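Local coordinates for protein glucose-6-phosphate isomerase (PDB 1ZZG) that probably catalyses the reversible interconversion of glucose 6-phosphate and fructose 6-phosphate, a shared step of glycolysis and gluconeogenesis, at residues L242-F247 and L304-A309; L308-P313 and Q359-L364. All blocks are in the same frame, centred on the assembly; numbering follows the deposited sequence.

Contact 1: L242-F247 and L304-A309; sequences LPVHVF and LDKLLA
V246 pairs with L308 and F247 with A309 in parallel register, the axes of these two central strands of a mixed sheet diverging by 16°. V246, with the largest area buried here, uses both backbone polar atoms: its N donates to L307 O, and its O accepts from A309 N at 2.9 Å in a nearly straight bond (172° at the hydrogen). Its CB lies 3.8 Å from L308 CG, side by side on the face that also carries V244 and K306. On the other face H245 ND1 donates to L307 O at 3.0 Å. That oxygen is gripped twice: ND1 comes from above the carbonyl plane, V246 N from the other side and closer to the plane. Where both strands begin, near the second subunit, D305 meets P243: the ring crosses its side chain at about a right angle, P243 CD 3.9 Å from D305 CB, and V244 N bonds D305 O weakly (3.5 Å). D305 OD1 takes K306 NZ in a salt bridge through its syn lone pair; NZ also bonds T282 of the second subunit. Strand 278-287 flanks 244-249, helix 296-301 packs F299 on V246 and L308, and Y362 of strand 360-366 lies against H245 and A309.

Contact 2: L308-P313 and Q359-L364; sequences LALVIP and QRVYAL
Y362 lays its ring over A309, whose CA sits 4.0 Å above the ring plane and over its centre. The side chain begins at CB by turning CG between the backbone N and the carbonyl carbon (chi1 66°), which brings the ring back over the neighbouring strand. The CD2 side comes first, 3.7 Å from L308 O and oblique to it; CE2 is near both L308 O and the A309 methyl. CE1, on the other edge of the same ring face, comes within 3.6 Å of A309 CB; CZ approaches that carbon to 3.3 Å, and OH is equally near it, a van der Waals contact. L235 and L236 of helix 228-238 and H245 of strand 244-249 also touch this side chain. An alanine in its place is likely to strip A309 of this aromatic cover and open a gap between the sheet and helix 228-238.

The reverse face is aliphatic: L308 CB meets V361 CG2 at 4.0 Å, L310 CD1 reaches the same methyl, and I312 CD1 lies 4.3 Å from A363 CB. L308 CD1 instead crosses the Q359 side chain, 3.7 Å from its CB. Main-chain bonds run from L308 N to R360 O (2.9 Å) as far as I312 N to L364 O. Q359 NE2 binds the F299 and P303 carbonyls and R360 NH1 binds H239, so these two nitrogens find partners outside this pairing. Helix 339-356, whose L354 and Y351 touch L310 and V361, joins these parallel neighbours in a beta-alpha-beta crossover. Across the strands no side chain forms a hydrogen bond or salt bridge: the five backbone hydrogen bonds fix the register, while aromatic packing on the A309 face and aliphatic packing on the L308 face hold the strands together.

In the fold
From the N terminus, the chain first enters this sheet through strand 3-5, which ends up antiparallel beside 360-366. Strand 244-249 comes much later, and contact 1 closes the excursion that follows it: helix 257-269 with the predicted proton donor E267, strands 271-272 and 278-287, and helix 296-301. Contact 2 then closes a second excursion, which contains helix 339-356 and no strand. The two closures neither nest nor cross; they follow in sequence and share L308 and A309, their centres about 10 Å apart. Strand 306-313 is thus the common middle member, joining 244-249 to 360-366 in the parallel core of one mixed sheet.

Contact 1: L242-F247 and L304-A309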
# COMPACT_ATOMS: atom_id res chain seq x y z
N LEU A 242 -21.22 0.36 -9.58
CA LEU A 242 -20.30 1.45 -9.26
C LEU A 242 -18.90 0.88 -9.51
O LEU A 242 -18.58 -0.21 -9.04
CB LEU A 242 -20.45 1.90 -7.80
CG LEU A 242 -21.81 2.51 -7.43
CD1 LEU A 242 -21.74 3.15 -6.05
CD2 LEU A 242 -22.18 3.55 -8.46
N PRO A 243 -18.04 1.62 -10.23
CA PRO A 243 -16.67 1.15 -10.54
C PRO A 243 -15.73 0.92 -9.36
O PRO A 243 -14.83 0.08 -9.44
CB PRO A 243 -16.15 2.25 -11.47
CG PRO A 243 -16.80 3.49 -10.92
CD PRO A 243 -18.23 3.02 -10.65
N VAL A 244 -15.96 1.63 -8.27
CA VAL A 244 -15.07 1.52 -7.13
C VAL A 244 -15.64 1.08 -5.79
O VAL A 244 -16.74 1.46 -5.40
CB VAL A 244 -14.33 2.87 -6.92
CG1 VAL A 244 -13.55 2.87 -5.62
CG2 VAL A 244 -13.42 3.14 -8.12
N HIS A 245 -14.87 0.27 -5.08
CA HIS A 245 -15.23 -0.19 -3.76
C HIS A 245 -14.02 0.08 -2.88
O HIS A 245 -12.98 -0.56 -3.03
CB HIS A 245 -15.57 -1.68 -3.76
CG HIS A 245 -15.77 -2.25 -2.39
ND1 HIS A 245 -16.51 -1.61 -1.42
CD2 HIS A 245 -15.33 -3.40 -1.82
CE1 HIS A 245 -16.51 -2.34 -0.32
NE2 HIS A 245 -15.80 -3.43 -0.53
N VAL A 246 -14.14 1.04 -1.97
CA VAL A 246 -13.04 1.39 -1.09
C VAL A 246 -13.08 0.57 0.20
O VAL A 246 -14.14 0.40 0.81
CB VAL A 246 -13.07 2.89 -0.71
CG1 VAL A 246 -11.87 3.23 0.17
CG2 VAL A 246 -13.05 3.74 -1.97
N PHE A 247 -11.93 0.04 0.59
CA PHE A 247 -11.80 -0.76 1.81
C PHE A 247 -10.80 0.02 2.66
O PHE A 247 -9.59 -0.02 2.41
CB PHE A 247 -11.27 -2.16 1.48
CG PHE A 247 -11.21 -3.09 2.66
CD1 PHE A 247 -12.36 -3.66 3.19
CD2 PHE A 247 -9.98 -3.39 3.26
CE1 PHE A 247 -12.30 -4.51 4.29
CE2 PHE A 247 -9.91 -4.23 4.36
CZ PHE A 247 -11.08 -4.80 4.88
N LEU A 304 -19.62 10.60 -7.16
CA LEU A 304 -20.27 9.69 -6.22
C LEU A 304 -20.36 8.34 -6.92
O LEU A 304 -21.44 7.87 -7.25
CB LEU A 304 -21.67 10.19 -5.87
CG LEU A 304 -21.71 11.50 -5.09
CD1 LEU A 304 -23.15 11.99 -4.96
CD2 LEU A 304 -21.08 11.30 -3.72
N ASP A 305 -19.20 7.72 -7.14
CA ASP A 305 -19.14 6.43 -7.83
C ASP A 305 -18.45 5.35 -7.01
O ASP A 305 -17.81 4.46 -7.57
CB ASP A 305 -18.40 6.61 -9.16
CG ASP A 305 -16.99 7.14 -8.97
OD1 ASP A 305 -16.59 7.43 -7.83
OD2 ASP A 305 -16.26 7.27 -9.98
N LYS A 306 -18.61 5.41 -5.70
CA LYS A 306 -17.98 4.45 -4.83
C LYS A 306 -18.88 3.91 -3.73
O LYS A 306 -19.90 4.51 -3.38
CB LYS A 306 -16.76 5.10 -4.16
CG LYS A 306 -15.76 5.71 -5.13
CD LYS A 306 -14.79 6.65 -4.41
CE LYS A 306 -13.70 7.18 -5.36
NZ LYS A 306 -14.27 7.97 -6.49
N LEU A 307 -18.50 2.74 -3.21
CA LEU A 307 -19.17 2.13 -2.07
C LEU A 307 -17.98 2.01 -1.13
O LEU A 307 -17.00 1.35 -1.47
CB LEU A 307 -19.72 0.73 -2.38
CG LEU A 307 -20.20 -0.01 -1.12
CD1 LEU A 307 -21.38 0.74 -0.49
CD2 LEU A 307 -20.62 -1.43 -1.47
N LEU A 308 -18.05 2.66 0.02
CA LEU A 308 -16.94 2.62 0.95
C LEU A 308 -17.24 1.86 2.23
O LEU A 308 -18.26 2.07 2.87
CB LEU A 308 -16.49 4.04 1.31
CG LEU A 308 -16.07 4.97 0.17
CD1 LEU A 308 -17.26 5.78 -0.32
CD2 LEU A 308 -14.98 5.91 0.66
N ALA A 309 -16.31 0.98 2.58
CA ALA A 309 -16.43 0.20 3.79
C ALA A 309 -15.29 0.63 4.71
O ALA A 309 -14.13 0.65 4.32
CB ALA A 309 -16.31 -1.28 3.48

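Contact 2: L308-P313 and Q359-L364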
# COMPACT_ATOMS: atom_id res chain seq x y z
N LEU A 308 -18.05 2.66 0.02
CA LEU A 308 -16.94 2.62 0.95
C LEU A 308 -17.24 1.86 2.23
O LEU A 308 -18.26 2.07 2.87
CB LEU A 308 -16.49 4.04 1.31
CG LEU A 308 -16.07 4.97 0.17
CD1 LEU A 308 -17.26 5.78 -0.32
CD2 LEU A 308 -14.98 5.91 0.66
N ALA A 309 -16.31 0.98 2.58
CA ALA A 309 -16.43 0.20 3.79
C ALA A 309 -15.29 0.63 4.71
O ALA A 309 -14.13 0.65 4.32
CB ALA A 309 -16.31 -1.28 3.48
N LEU A 310 -15.65 1.01 5.94
CA LEU A 310 -14.67 1.44 6.93
C LEU A 310 -14.60 0.42 8.06
O LEU A 310 -15.61 0.12 8.71
CB LEU A 310 -15.03 2.82 7.49
CG LEU A 310 -14.39 4.06 6.86
CD1 LEU A 310 -14.78 4.18 5.40
CD2 LEU A 310 -14.83 5.30 7.63
N VAL A 311 -13.41 -0.10 8.29
CA VAL A 311 -13.18 -1.07 9.36
C VAL A 311 -12.65 -0.28 10.54
O VAL A 311 -11.57 0.31 10.46
CB VAL A 311 -12.15 -2.12 8.91
CG1 VAL A 311 -11.89 -3.12 10.04
CG2 VAL A 311 -12.66 -2.83 7.67
N ILE A 312 -13.40 -0.28 11.64
CA ILE A 312 -13.03 0.49 12.82
C ILE A 312 -12.96 -0.30 14.12
O ILE A 312 -13.92 -0.96 14.51
CB ILE A 312 -14.03 1.64 13.04
CG1 ILE A 312 -14.17 2.46 11.76
CG2 ILE A 312 -13.60 2.49 14.23
CD1 ILE A 312 -15.33 3.44 11.79
N PRO A 313 -11.81 -0.23 14.83
CA PRO A 313 -11.67 -0.95 16.10
C PRO A 313 -12.42 -0.16 17.17
O PRO A 313 -12.56 1.06 17.06
CB PRO A 313 -10.16 -0.95 16.31
CG PRO A 313 -9.76 0.37 15.74
CD PRO A 313 -10.54 0.41 14.44
N GLN A 359 -21.73 9.99 -0.20
CA GLN A 359 -21.18 8.70 -0.61
C GLN A 359 -21.87 7.54 0.10
O GLN A 359 -22.27 7.66 1.25
CB GLN A 359 -19.67 8.63 -0.32
CG GLN A 359 -18.80 9.56 -1.16
CD GLN A 359 -18.63 9.09 -2.59
OE1 GLN A 359 -19.36 8.23 -3.07
NE2 GLN A 359 -17.65 9.66 -3.28
N ARG A 360 -22.01 6.43 -0.61
CA ARG A 360 -22.61 5.24 -0.02
C ARG A 360 -21.51 4.62 0.84
O ARG A 360 -20.51 4.12 0.32
CB ARG A 360 -23.07 4.27 -1.12
CG ARG A 360 -24.38 4.68 -1.80
CD ARG A 360 -25.52 4.66 -0.79
NE ARG A 360 -26.82 5.04 -1.33
CZ ARG A 360 -27.58 4.26 -2.10
NH1 ARG A 360 -27.19 3.04 -2.42
NH2 ARG A 360 -28.75 4.71 -2.53
N VAL A 361 -21.70 4.67 2.16
CA VAL A 361 -20.71 4.15 3.09
C VAL A 361 -21.33 3.39 4.26
O VAL A 361 -22.44 3.69 4.69
CB VAL A 361 -19.84 5.30 3.65
CG1 VAL A 361 -20.72 6.30 4.40
CG2 VAL A 361 -18.76 4.74 4.56
N TYR A 362 -20.59 2.41 4.76
CA TYR A 362 -21.01 1.61 5.90
C TYR A 362 -19.76 1.26 6.68
O TYR A 362 -18.65 1.46 6.19
CB TYR A 362 -21.74 0.33 5.43
CG TYR A 362 -20.89 -0.66 4.67
CD1 TYR A 362 -20.21 -1.68 5.33
CD2 TYR A 362 -20.79 -0.60 3.28
CE1 TYR A 362 -19.45 -2.62 4.63
CE2 TYR A 362 -20.03 -1.54 2.56
CZ TYR A 362 -19.37 -2.54 3.25
OH TYR A 362 -18.66 -3.47 2.55
N ALA A 363 -19.94 0.74 7.88
CA ALA A 363 -18.79 0.40 8.70
C ALA A 363 -18.87 -0.97 9.33
O ALA A 363 -19.96 -1.47 9.63
CB ALA A 363 -18.61 1.45 9.80
N LEU A 364 -17.71 -1.58 9.52
CA LEU A 364 -17.60 -2.87 10.16
C LEU A 364 -16.76 -2.62 11.40
O LEU A 364 -15.59 -2.22 11.30
CB LEU A 364 -16.90 -3.88 9.25
CG LEU A 364 -17.77 -4.50 8.15
CD1 LEU A 364 -16.91 -5.37 7.24
CD2 LEU A 364 -18.88 -5.32 8.78